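Local coordinates for protein NADH dehydrogenase (Methanothermobacter marburgensis, PDB 4R81) that probably catalyses the transfer of electrons from NAD(P)H to quinones, as a dimeric flavoprotein that binds FMN at its subunit interface, at residues F10-R15 and I88-W93; L57-Q62 and V107-Y112; G80-L85 and I125-A130. All coordinates share one frame; numbering follows the deposited sequence.

Interaction 1. Residues F10-R15 and I88-W93; sequences FAHPSR and IYPLWW. With FMN (flavin mononucleotide), chain E.
The Trp92 indole meets Pro13 and carries the flavin: Pro13 CD approaches Trp92 CH2 obliquely at 3.7 Å, while one indole face lies against the dimethylbenzene end of FMN, with Trp92 CD1 3.4 Å from FMN C7. Pro90 CG sits over the opposite face near the rim, so that the indole is sandwiched between proline and flavin. Replacing the indole by an alanine here is likely to open a gap between Pro13, Pro90 and the dimethylbenzene end, which could then shift. The His12 ring is gripped at its edge, in plane, from two directions: Ser14 N donates to His12 ND1, and His12 NE2 donates to FMN O3P at 2.8 Å. With CG anti to the backbone N (chi1 -160°), this imidazole swings across to Pro90, where His12 CD2 comes within 3.6 Å of Pro90 CG. Both segments leave the C-terminal ends of neighbouring parallel strands, the place where a flavodoxin-like fold binds its FMN. The strands are still paired at Phe10 and Ile88, and Ala11 N reaches Ile88 O at 3.0 Å, almost in line with the carbonyl. Ile88 CG2 also touches the Phe10 ring at its edge. Leu91 O accepts a hydrogen bond from the ribityl hydroxyl FMN O2', and Trp93 N donates to FMN N5 at 3.0 Å; Tyr56 OH of the second subunit also bonds to FMN, its ring edge-to-face with that of His12.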
loop_
_atom_site.group_PDB
_atom_site.type_symbol
_atom_site.label_atom_id
_atom_site.label_comp_id
_atom_site.label_asym_id
_atom_site.label_seq_id
_atom_site.Cartn_x
_atom_site.Cartn_y
_atom_site.Cartn_z
ATOM N N PHE A 10 -10.140 -9.942 5.199
ATOM C CA PHE A 10 -11.014 -9.395 4.177
ATOM C C PHE A 10 -11.041 -7.879 4.313
ATOM O O PHE A 10 -11.334 -7.344 5.385
ATOM C CB PHE A 10 -12.420 -9.976 4.325
ATOM C CG PHE A 10 -13.410 -9.415 3.353
ATOM C CD1 PHE A 10 -13.453 -9.871 2.047
ATOM C CD2 PHE A 10 -14.293 -8.427 3.739
ATOM C CE1 PHE A 10 -14.373 -9.352 1.143
ATOM C CE2 PHE A 10 -15.202 -7.900 2.843
ATOM C CZ PHE A 10 -15.246 -8.363 1.547
ATOM N N ALA A 11 -10.743 -7.191 3.217
ATOM C CA ALA A 11 -10.625 -5.742 3.228
ATOM C C ALA A 11 -11.502 -5.062 2.179
ATOM O O ALA A 11 -11.093 -4.929 1.027
ATOM C CB ALA A 11 -9.159 -5.345 3.019
ATOM N N HIS A 12 -12.690 -4.613 2.580
ATOM C CA HIS A 12 -13.575 -3.858 1.687
ATOM C C HIS A 12 -14.633 -3.121 2.506
ATOM O O HIS A 12 -15.235 -3.708 3.403
ATOM C CB HIS A 12 -14.262 -4.775 0.668
ATOM C CG HIS A 12 -14.783 -4.049 -0.532
ATOM N ND1 HIS A 12 -15.817 -3.138 -0.468
ATOM C CD2 HIS A 12 -14.408 -4.095 -1.834
ATOM C CE1 HIS A 12 -16.051 -2.651 -1.671
ATOM N NE2 HIS A 12 -15.211 -3.217 -2.520
ATOM N N PRO A 13 -14.867 -1.835 2.196
ATOM C CA PRO A 13 -15.839 -1.082 3.003
ATOM C C PRO A 13 -17.301 -1.458 2.767
ATOM O O PRO A 13 -18.143 -1.226 3.638
ATOM C CB PRO A 13 -15.604 0.380 2.576
ATOM C CG PRO A 13 -15.008 0.283 1.197
ATOM C CD PRO A 13 -14.162 -0.979 1.221
ATOM N N SER A 14 -17.610 -2.031 1.611
ATOM C CA SER A 14 -19.002 -2.147 1.208
ATOM C C SER A 14 -19.628 -3.457 1.647
ATOM O O SER A 14 -18.990 -4.509 1.585
ATOM C CB SER A 14 -19.139 -1.972 -0.304
ATOM O OG SER A 14 -20.505 -1.893 -0.675
ATOM N N ARG A 15 -20.877 -3.376 2.098
ATOM C CA ARG A 15 -21.663 -4.551 2.467
ATOM C C ARG A 15 -21.796 -5.491 1.275
ATOM O O ARG A 15 -21.770 -6.713 1.421
ATOM C CB ARG A 15 -23.045 -4.125 2.970
ATOM C CG ARG A 15 -24.104 -5.206 2.846
ATOM C CD ARG A 15 -25.412 -4.804 3.508
ATOM N NE ARG A 15 -25.350 -4.928 4.962
ATOM C CZ ARG A 15 -26.305 -4.513 5.788
ATOM N NH1 ARG A 15 -27.398 -3.937 5.306
ATOM N NH2 ARG A 15 -26.162 -4.668 7.098
ATOM N N ILE A 88 -8.152 -11.217 0.869
ATOM C CA ILE A 88 -9.156 -10.960 -0.151
ATOM C C ILE A 88 -9.473 -9.474 -0.158
ATOM O O ILE A 88 -9.922 -8.917 0.847
ATOM C CB ILE A 88 -10.438 -11.784 0.112
ATOM C CG1 ILE A 88 -10.103 -13.284 0.069
ATOM C CG2 ILE A 88 -11.533 -11.421 -0.906
ATOM C CD1 ILE A 88 -11.286 -14.194 0.367
ATOM N N TYR A 89 -9.207 -8.823 -1.287
ATOM C CA TYR A 89 -9.307 -7.369 -1.379
ATOM C C TYR A 89 -9.362 -6.921 -2.834
ATOM O O TYR A 89 -8.942 -7.656 -3.735
ATOM C CB TYR A 89 -8.114 -6.709 -0.670
ATOM C CG TYR A 89 -6.766 -7.095 -1.250
ATOM C CD1 TYR A 89 -6.096 -8.223 -0.794
ATOM C CD2 TYR A 89 -6.171 -6.343 -2.254
ATOM C CE1 TYR A 89 -4.874 -8.598 -1.316
ATOM C CE2 TYR A 89 -4.938 -6.713 -2.791
ATOM C CZ TYR A 89 -4.295 -7.844 -2.312
ATOM O OH TYR A 89 -3.077 -8.228 -2.828
ATOM N N PRO A 90 -9.891 -5.718 -3.073
ATOM C CA PRO A 90 -9.798 -5.103 -4.399
ATOM C C PRO A 90 -8.469 -4.378 -4.601
ATOM O O PRO A 90 -7.907 -3.807 -3.653
ATOM C CB PRO A 90 -10.930 -4.076 -4.374
ATOM C CG PRO A 90 -10.992 -3.647 -2.940
ATOM C CD PRO A 90 -10.681 -4.896 -2.136
ATOM N N LEU A 91 -7.983 -4.386 -5.834
ATOM C CA LEU A 91 -6.764 -3.678 -6.195
ATOM C C LEU A 91 -7.059 -2.194 -6.275
ATOM O O LEU A 91 -7.850 -1.774 -7.114
ATOM C CB LEU A 91 -6.265 -4.164 -7.553
ATOM C CG LEU A 91 -4.853 -3.693 -7.889
ATOM C CD1 LEU A 91 -3.919 -4.144 -6.777
ATOM C CD2 LEU A 91 -4.392 -4.213 -9.245
ATOM N N TRP A 92 -6.423 -1.410 -5.408
ATOM C CA TRP A 92 -6.575 0.045 -5.396
ATOM C C TRP A 92 -5.208 0.700 -5.554
ATOM O O TRP A 92 -4.348 0.567 -4.679
ATOM C CB TRP A 92 -7.209 0.541 -4.088
ATOM C CG TRP A 92 -8.664 0.222 -3.918
ATOM C CD1 TRP A 92 -9.501 -0.344 -4.839
ATOM C CD2 TRP A 92 -9.450 0.436 -2.739
ATOM N NE1 TRP A 92 -10.760 -0.491 -4.303
ATOM C CE2 TRP A 92 -10.754 -0.020 -3.016
ATOM C CE3 TRP A 92 -9.174 0.980 -1.477
ATOM C CZ2 TRP A 92 -11.787 0.046 -2.072
ATOM C CZ3 TRP A 92 -10.198 1.042 -0.536
ATOM C CH2 TRP A 92 -11.489 0.568 -0.840
ATOM N N TRP A 93 -5.007 1.415 -6.654
ATOM C CA TRP A 93 -3.716 2.052 -6.929
ATOM C C TRP A 93 -2.563 1.055 -6.797
ATOM O O TRP A 93 -1.508 1.334 -6.220
ATOM C CB TRP A 93 -3.547 3.364 -6.119
ATOM C CG TRP A 93 -4.687 4.276 -6.494
ATOM C CD1 TRP A 93 -5.806 4.542 -5.763
ATOM C CD2 TRP A 93 -4.865 4.938 -7.755
ATOM N NE1 TRP A 93 -6.658 5.361 -6.479
ATOM C CE2 TRP A 93 -6.101 5.618 -7.702
ATOM C CE3 TRP A 93 -4.085 5.044 -8.910
ATOM C CZ2 TRP A 93 -6.581 6.389 -8.772
ATOM C CZ3 TRP A 93 -4.557 5.811 -9.968
ATOM C CH2 TRP A 93 -5.790 6.482 -9.888
HETATM N N1 FMN E . -8.161 -1.579 -10.820
HETATM C C2 FMN E . -6.909 -1.875 -11.324
HETATM O O2 FMN E . -6.787 -2.750 -12.172
HETATM N N3 FMN E . -5.793 -1.198 -10.875
HETATM C C4 FMN E . -5.917 -0.216 -9.916
HETATM O O4 FMN E . -4.910 0.366 -9.525
HETATM C C4A FMN E . -7.174 0.097 -9.401
HETATM N N5 FMN E . -7.329 1.088 -8.452
HETATM C C5A FMN E . -8.580 1.371 -7.942
HETATM C C6 FMN E . -8.726 2.361 -6.970
HETATM C C7 FMN E . -9.984 2.662 -6.454
HETATM C C7M FMN E . -10.138 3.713 -5.395
HETATM C C8 FMN E . -11.105 1.969 -6.910
HETATM C C8M FMN E . -12.471 2.287 -6.367
HETATM C C9 FMN E . -10.953 0.989 -7.888
HETATM C C9A FMN E . -9.695 0.681 -8.406
HETATM N N10 FMN E . -9.540 -0.297 -9.374
HETATM C C10 FMN E . -8.290 -0.593 -9.863
HETATM C "C1'" FMN E . -10.713 -1.081 -9.868
HETATM C "C2'" FMN E . -11.013 -2.092 -8.752
HETATM O "O2'" FMN E . -9.985 -3.052 -8.604
HETATM C "C3'" FMN E . -12.381 -2.725 -8.946
HETATM O "O3'" FMN E . -13.335 -1.716 -8.658
HETATM C "C4'" FMN E . -12.578 -3.901 -7.996
HETATM O "O4'" FMN E . -11.733 -4.983 -8.321
HETATM C "C5'" FMN E . -14.017 -4.390 -7.999
HETATM O "O5'" FMN E . -14.146 -5.253 -6.893
HETATM P P FMN E . -15.090 -4.803 -5.675
HETATM O O1P FMN E . -16.515 -4.772 -6.195
HETATM O O2P FMN E . -14.974 -5.802 -4.551
HETATM O O3P FMN E . -14.686 -3.416 -5.238
#

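Interaction 2. Residues L57-Q62 and V107-Y112; sequences LREISQ and VWTYGY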
loop_
_atom_site.group_PDB
_atom_site.type_symbol
_atom_site.label_atom_id
_atom_site.label_comp_id
_atom_site.label_asym_id
_atom_site.label_seq_id
_atom_site.Cartn_x
_atom_site.Cartn_y
_atom_site.Cartn_z
ATOM N N LEU A 57 7.708 3.624 17.961
ATOM C CA LEU A 57 8.859 3.598 18.855
ATOM C C LEU A 57 9.196 2.184 19.277
ATOM O O LEU A 57 10.372 1.823 19.364
ATOM C CB LEU A 57 8.619 4.463 20.088
ATOM C CG LEU A 57 8.686 5.966 19.849
ATOM C CD1 LEU A 57 8.478 6.703 21.152
ATOM C CD2 LEU A 57 10.023 6.336 19.234
ATOM N N ARG A 58 8.160 1.390 19.531
ATOM C CA ARG A 58 8.324 0.005 19.950
ATOM C C ARG A 58 8.996 -0.808 18.848
ATOM O O ARG A 58 9.915 -1.581 19.108
ATOM C CB ARG A 58 6.960 -0.595 20.329
ATOM C CG ARG A 58 7.009 -1.984 20.969
ATOM C CD ARG A 58 6.768 -3.091 19.951
ATOM N NE ARG A 58 6.781 -4.430 20.545
ATOM C CZ ARG A 58 7.085 -5.539 19.873
ATOM N NH1 ARG A 58 7.408 -5.474 18.583
ATOM N NH2 ARG A 58 7.072 -6.712 20.490
ATOM N N GLU A 59 8.533 -0.629 17.616
ATOM C CA GLU A 59 9.091 -1.348 16.475
ATOM C C GLU A 59 10.548 -0.971 16.195
ATOM O O GLU A 59 11.379 -1.841 15.920
ATOM C CB GLU A 59 8.218 -1.126 15.239
ATOM C CG GLU A 59 6.804 -1.660 15.417
ATOM C CD GLU A 59 6.783 -3.132 15.778
ATOM O OE1 GLU A 59 7.372 -3.938 15.018
ATOM O OE2 GLU A 59 6.190 -3.486 16.825
ATOM N N ILE A 60 10.856 0.322 16.261
ATOM C CA ILE A 60 12.222 0.800 16.027
ATOM C C ILE A 60 13.191 0.307 17.097
ATOM O O ILE A 60 14.370 0.062 16.816
ATOM C CB ILE A 60 12.269 2.346 15.927
ATOM C CG1 ILE A 60 11.599 2.798 14.631
ATOM C CG2 ILE A 60 13.700 2.873 15.980
ATOM C CD1 ILE A 60 12.316 2.328 13.367
ATOM N N SER A 61 12.682 0.140 18.317
ATOM C CA SER A 61 13.511 -0.298 19.437
ATOM C C SER A 61 14.053 -1.707 19.209
ATOM O O SER A 61 15.130 -2.054 19.701
ATOM C CB SER A 61 12.722 -0.255 20.749
ATOM O OG SER A 61 11.887 -1.396 20.889
ATOM N N GLN A 62 13.294 -2.508 18.463
ATOM C CA GLN A 62 13.675 -3.882 18.138
ATOM C C GLN A 62 13.918 -4.706 19.397
ATOM O O GLN A 62 14.979 -5.311 19.579
ATOM C CB GLN A 62 14.874 -3.913 17.180
ATOM C CG GLN A 62 14.631 -3.093 15.916
ATOM C CD GLN A 62 15.454 -3.549 14.727
ATOM O OE1 GLN A 62 16.559 -4.068 14.882
ATOM N NE2 GLN A 62 14.911 -3.355 13.523
ATOM N N VAL A 107 0.575 -5.366 12.371
ATOM C CA VAL A 107 0.495 -6.747 12.833
ATOM C C VAL A 107 1.801 -7.496 12.600
ATOM O O VAL A 107 2.159 -8.374 13.374
ATOM C CB VAL A 107 -0.740 -7.477 12.229
ATOM C CG1 VAL A 107 -0.808 -8.948 12.683
ATOM C CG2 VAL A 107 -2.025 -6.734 12.617
ATOM N N TRP A 108 2.540 -7.117 11.562
ATOM C CA TRP A 108 3.825 -7.757 11.300
ATOM C C TRP A 108 4.905 -7.120 12.185
ATOM O O TRP A 108 5.737 -6.339 11.714
ATOM C CB TRP A 108 4.207 -7.616 9.824
ATOM C CG TRP A 108 3.696 -8.670 8.822
ATOM C CD1 TRP A 108 4.047 -8.737 7.509
ATOM C CD2 TRP A 108 2.784 -9.779 9.043
ATOM N NE1 TRP A 108 3.422 -9.794 6.895
ATOM C CE2 TRP A 108 2.644 -10.451 7.809
ATOM C CE3 TRP A 108 2.074 -10.262 10.152
ATOM C CZ2 TRP A 108 1.835 -11.583 7.651
ATOM C CZ3 TRP A 108 1.265 -11.388 9.992
ATOM C CH2 TRP A 108 1.154 -12.033 8.750
ATOM N N THR A 109 4.895 -7.464 13.469
ATOM C CA THR A 109 5.715 -6.770 14.467
ATOM C C THR A 109 7.086 -7.387 14.680
ATOM O O THR A 109 7.296 -8.572 14.419
ATOM C CB THR A 109 4.981 -6.695 15.824
ATOM O OG1 THR A 109 4.570 -8.009 16.220
ATOM C CG2 THR A 109 3.759 -5.830 15.696
ATOM N N TYR A 110 8.025 -6.571 15.154
ATOM C CA TYR A 110 9.356 -7.065 15.455
ATOM C C TYR A 110 9.260 -8.105 16.566
ATOM O O TYR A 110 8.578 -7.892 17.578
ATOM C CB TYR A 110 10.300 -5.933 15.864
ATOM C CG TYR A 110 11.708 -6.433 16.062
ATOM C CD1 TYR A 110 12.118 -6.937 17.287
ATOM C CD2 TYR A 110 12.615 -6.446 15.009
ATOM C CE1 TYR A 110 13.387 -7.426 17.466
ATOM C CE2 TYR A 110 13.889 -6.927 15.180
ATOM C CZ TYR A 110 14.272 -7.414 16.412
ATOM O OH TYR A 110 15.540 -7.902 16.595
ATOM N N GLY A 111 9.944 -9.230 16.369
ATOM C CA GLY A 111 9.909 -10.323 17.323
ATOM C C GLY A 111 8.874 -11.371 16.964
ATOM O O GLY A 111 8.875 -12.466 17.527
ATOM N N TYR A 112 7.994 -11.033 16.023
ATOM C CA TYR A 112 6.943 -11.940 15.573
ATOM C C TYR A 112 7.099 -12.282 14.091
ATOM O O TYR A 112 7.332 -13.443 13.732
ATOM C CB TYR A 112 5.570 -11.312 15.818
ATOM C CG TYR A 112 4.406 -12.155 15.336
ATOM C CD1 TYR A 112 4.078 -13.346 15.970
ATOM C CD2 TYR A 112 3.633 -11.755 14.253
ATOM C CE1 TYR A 112 3.007 -14.114 15.537
ATOM C CE2 TYR A 112 2.568 -12.512 13.813
ATOM C CZ TYR A 112 2.259 -13.693 14.457
ATOM O OH TYR A 112 1.199 -14.456 14.023
HETATM O O HOH W 1 6.271 -8.827 18.458
#
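Arg58 reaches Tyr110 with the end of its guanidinium: NH1 donates to Tyr110 O at 2.9 Å, in the carbonyl plane and on a lone pair. Its chain bends at chi2 (-97°), which brings the group back toward the loop. The same NH1 forms a salt bridge with Glu59 OE2, meeting that oxygen from above the carboxylate plane, while a water joins Arg58 NH2, Thr109 OG1 and Tyr110 O. Glu59, next along, bonds the loop with its other oxygen: OE1 takes Tyr110 N on its syn lone pair at 2.7 Å, and OE2 lies 3.6 Å from Thr109 CG2. The carboxylate grips the backbone N and the guanidinium the backbone O of one residue, pinning Tyr110 to the end of helix 53-61. In this flavodoxin-like fold, the helix belongs to the connection between strands 36-41 and 84-90. Ile60 points away from the loop and touches FMN. Gln62 leaves the helix and lies over one face of the Tyr110 ring, its CB 3.7 Å from the ring centroid in a CH-pi contact. Its extended chain crosses the ring at about a right angle and carries the amide past the CD2/CE2 edge, the amide plane turned 19° from the ring's.

Interaction 3. Residues G80-L85 and I125-A130; sequences GRADAL and IDIEKA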
loop_
_atom_site.group_PDB
_atom_site.type_symbol
_atom_site.label_atom_id
_atom_site.label_comp_id
_atom_site.label_asym_id
_atom_site.label_seq_id
_atom_site.Cartn_x
_atom_site.Cartn_y
_atom_site.Cartn_z
ATOM N N GLY A 80 -2.347 -17.748 14.940
ATOM C CA GLY A 80 -1.834 -18.914 15.637
ATOM C C GLY A 80 -2.711 -20.146 15.508
ATOM O O GLY A 80 -2.208 -21.270 15.522
ATOM N N ARG A 81 -4.022 -19.936 15.386
ATOM C CA ARG A 81 -4.970 -21.045 15.264
ATOM C C ARG A 81 -4.987 -21.609 13.846
ATOM O O ARG A 81 -5.532 -22.684 13.606
ATOM C CB ARG A 81 -6.387 -20.606 15.658
ATOM C CG ARG A 81 -6.516 -20.163 17.113
ATOM C CD ARG A 81 -7.970 -20.119 17.579
ATOM N NE ARG A 81 -8.729 -19.008 17.006
ATOM C CZ ARG A 81 -8.846 -17.811 17.574
ATOM N NH1 ARG A 81 -8.241 -17.555 18.725
ATOM N NH2 ARG A 81 -9.566 -16.862 16.988
ATOM N N ALA A 82 -4.364 -20.888 12.920
ATOM C CA ALA A 82 -4.471 -21.208 11.502
ATOM C C ALA A 82 -3.296 -22.001 10.940
ATOM O O ALA A 82 -2.166 -21.912 11.429
ATOM C CB ALA A 82 -4.680 -19.937 10.693
ATOM N N ASP A 83 -3.585 -22.775 9.897
ATOM C CA ASP A 83 -2.560 -23.461 9.126
ATOM C C ASP A 83 -2.291 -22.662 7.854
ATOM O O ASP A 83 -1.252 -22.820 7.209
ATOM C CB ASP A 83 -3.025 -24.879 8.765
ATOM C CG ASP A 83 -3.465 -25.680 9.983
ATOM O OD1 ASP A 83 -2.591 -26.080 10.783
ATOM O OD2 ASP A 83 -4.683 -25.915 10.141
ATOM N N ALA A 84 -3.235 -21.790 7.508
ATOM C CA ALA A 84 -3.161 -21.026 6.270
ATOM C C ALA A 84 -3.735 -19.631 6.477
ATOM O O ALA A 84 -4.562 -19.429 7.359
ATOM C CB ALA A 84 -3.925 -21.755 5.162
ATOM N N LEU A 85 -3.282 -18.675 5.673
ATOM C CA LEU A 85 -3.867 -17.342 5.660
ATOM C C LEU A 85 -4.441 -17.081 4.281
ATOM O O LEU A 85 -4.000 -17.661 3.284
ATOM C CB LEU A 85 -2.818 -16.268 5.984
ATOM C CG LEU A 85 -2.150 -16.301 7.363
ATOM C CD1 LEU A 85 -1.050 -15.240 7.472
ATOM C CD2 LEU A 85 -3.173 -16.133 8.485
ATOM N N ILE A 125 6.094 -16.802 12.847
ATOM C CA ILE A 125 4.914 -17.164 12.071
ATOM C C ILE A 125 5.010 -18.603 11.564
ATOM O O ILE A 125 5.997 -18.989 10.938
ATOM C CB ILE A 125 4.687 -16.175 10.904
ATOM C CG1 ILE A 125 4.455 -14.767 11.457
ATOM C CG2 ILE A 125 3.519 -16.617 10.036
ATOM C CD1 ILE A 125 4.305 -13.698 10.390
ATOM N N ASP A 126 3.985 -19.395 11.861
ATOM C CA ASP A 126 3.950 -20.798 11.470
ATOM C C ASP A 126 2.749 -21.057 10.563
ATOM O O ASP A 126 1.695 -21.504 11.012
ATOM C CB ASP A 126 3.895 -21.683 12.714
ATOM C CG ASP A 126 3.951 -23.152 12.382
ATOM O OD1 ASP A 126 4.479 -23.498 11.305
ATOM O OD2 ASP A 126 3.468 -23.960 13.200
ATOM N N ILE A 127 2.927 -20.776 9.277
ATOM C CA ILE A 127 1.836 -20.829 8.311
ATOM C C ILE A 127 2.296 -21.556 7.058
ATOM O O ILE A 127 3.288 -21.160 6.431
ATOM C CB ILE A 127 1.366 -19.408 7.920
ATOM C CG1 ILE A 127 0.687 -18.705 9.105
ATOM C CG2 ILE A 127 0.422 -19.460 6.715
ATOM C CD1 ILE A 127 -0.657 -19.319 9.528
ATOM N N GLU A 128 1.576 -22.614 6.696
ATOM C CA GLU A 128 1.974 -23.471 5.583
ATOM C C GLU A 128 1.710 -22.825 4.222
ATOM O O GLU A 128 2.504 -22.987 3.286
ATOM C CB GLU A 128 1.258 -24.825 5.676
ATOM C CG GLU A 128 1.883 -25.929 4.833
ATOM C CD GLU A 128 3.270 -26.353 5.326
ATOM O OE1 GLU A 128 3.550 -26.243 6.546
ATOM O OE2 GLU A 128 4.085 -26.800 4.490
ATOM N N LYS A 129 0.614 -22.072 4.125
ATOM C CA LYS A 129 0.194 -21.497 2.849
ATOM C C LYS A 129 -0.581 -20.197 3.013
ATOM O O LYS A 129 -1.408 -20.067 3.909
ATOM C CB LYS A 129 -0.679 -22.494 2.081
ATOM C CG LYS A 129 -1.047 -22.053 0.672
ATOM C CD LYS A 129 -1.679 -23.197 -0.093
ATOM C CE LYS A 129 -1.665 -22.965 -1.598
ATOM N NZ LYS A 129 -2.475 -24.008 -2.306
ATOM N N ALA A 130 -0.314 -19.242 2.131
ATOM C CA ALA A 130 -1.131 -18.046 2.035
ATOM C C ALA A 130 -1.679 -17.934 0.622
ATOM O O ALA A 130 -0.953 -18.150 -0.355
ATOM C CB ALA A 130 -0.325 -16.811 2.387
#
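Leu85 and Ile127 cross at about a right angle, with Ile127 CD1 set against Leu85 CG at 4.0 Å. The isoleucine reaches over because its CG1 stands anti to the carbonyl carbon (chi1 -68°) and the chain bends again at chi2, so that CD1 touches both Leu85 and, at 4.2 Å, Ala82 CB. Its other branch, CG2, lies 3.9 Å from Leu85 N. Ile79 of helix 70-80 packs on both Leu85 and Ile127 from this side. Leu85 and Ala130 project to that same face, their CB atoms 4.4 Å apart, whereas Ala84 and Lys129 project to the other. These are the first residues of strands 84-90 and 129-135, adjacent parallel strands in the five-stranded 2-1-3-4-5 sheet of the flavodoxin-like fold. Pairing begins just before them: Glu128 N donates to Asp83 O, the donor tilted from the carbonyl plane, and then Leu85 N meets Lys129 O in the carbonyl plane at 2.9 Å. Lys129 N is buried without a polar partner. The charged ends find partners elsewhere: Asp83 OD2 accepts a hydrogen bond from His5 N of strand 5-10, and Lys129 NZ is held by Leu199 O and His201 O.

Interactions 1 and 3 both use strand 84-90 but lie on opposite sides of the chain's centre: interaction 3 pairs its start with strand 129-135, and interaction 1 joins its C-terminal end to the loop after strand 5-10. Interaction 1 is buried and directed at a cofactor; interaction 3, partly buried, combines strand pairing with apolar packing and has exposed acids at its margin. Interaction 2, also partly buried but with its centre about 20 Å from that of the chain, relies on charged side chains gripping a loop backbone. It meets interaction 3 through Trp108 and Tyr112, which pack on Ile125. Trp108 also stands edge-to-face with Trp93 of the second subunit, linking interaction 2 to that chain's interaction 1.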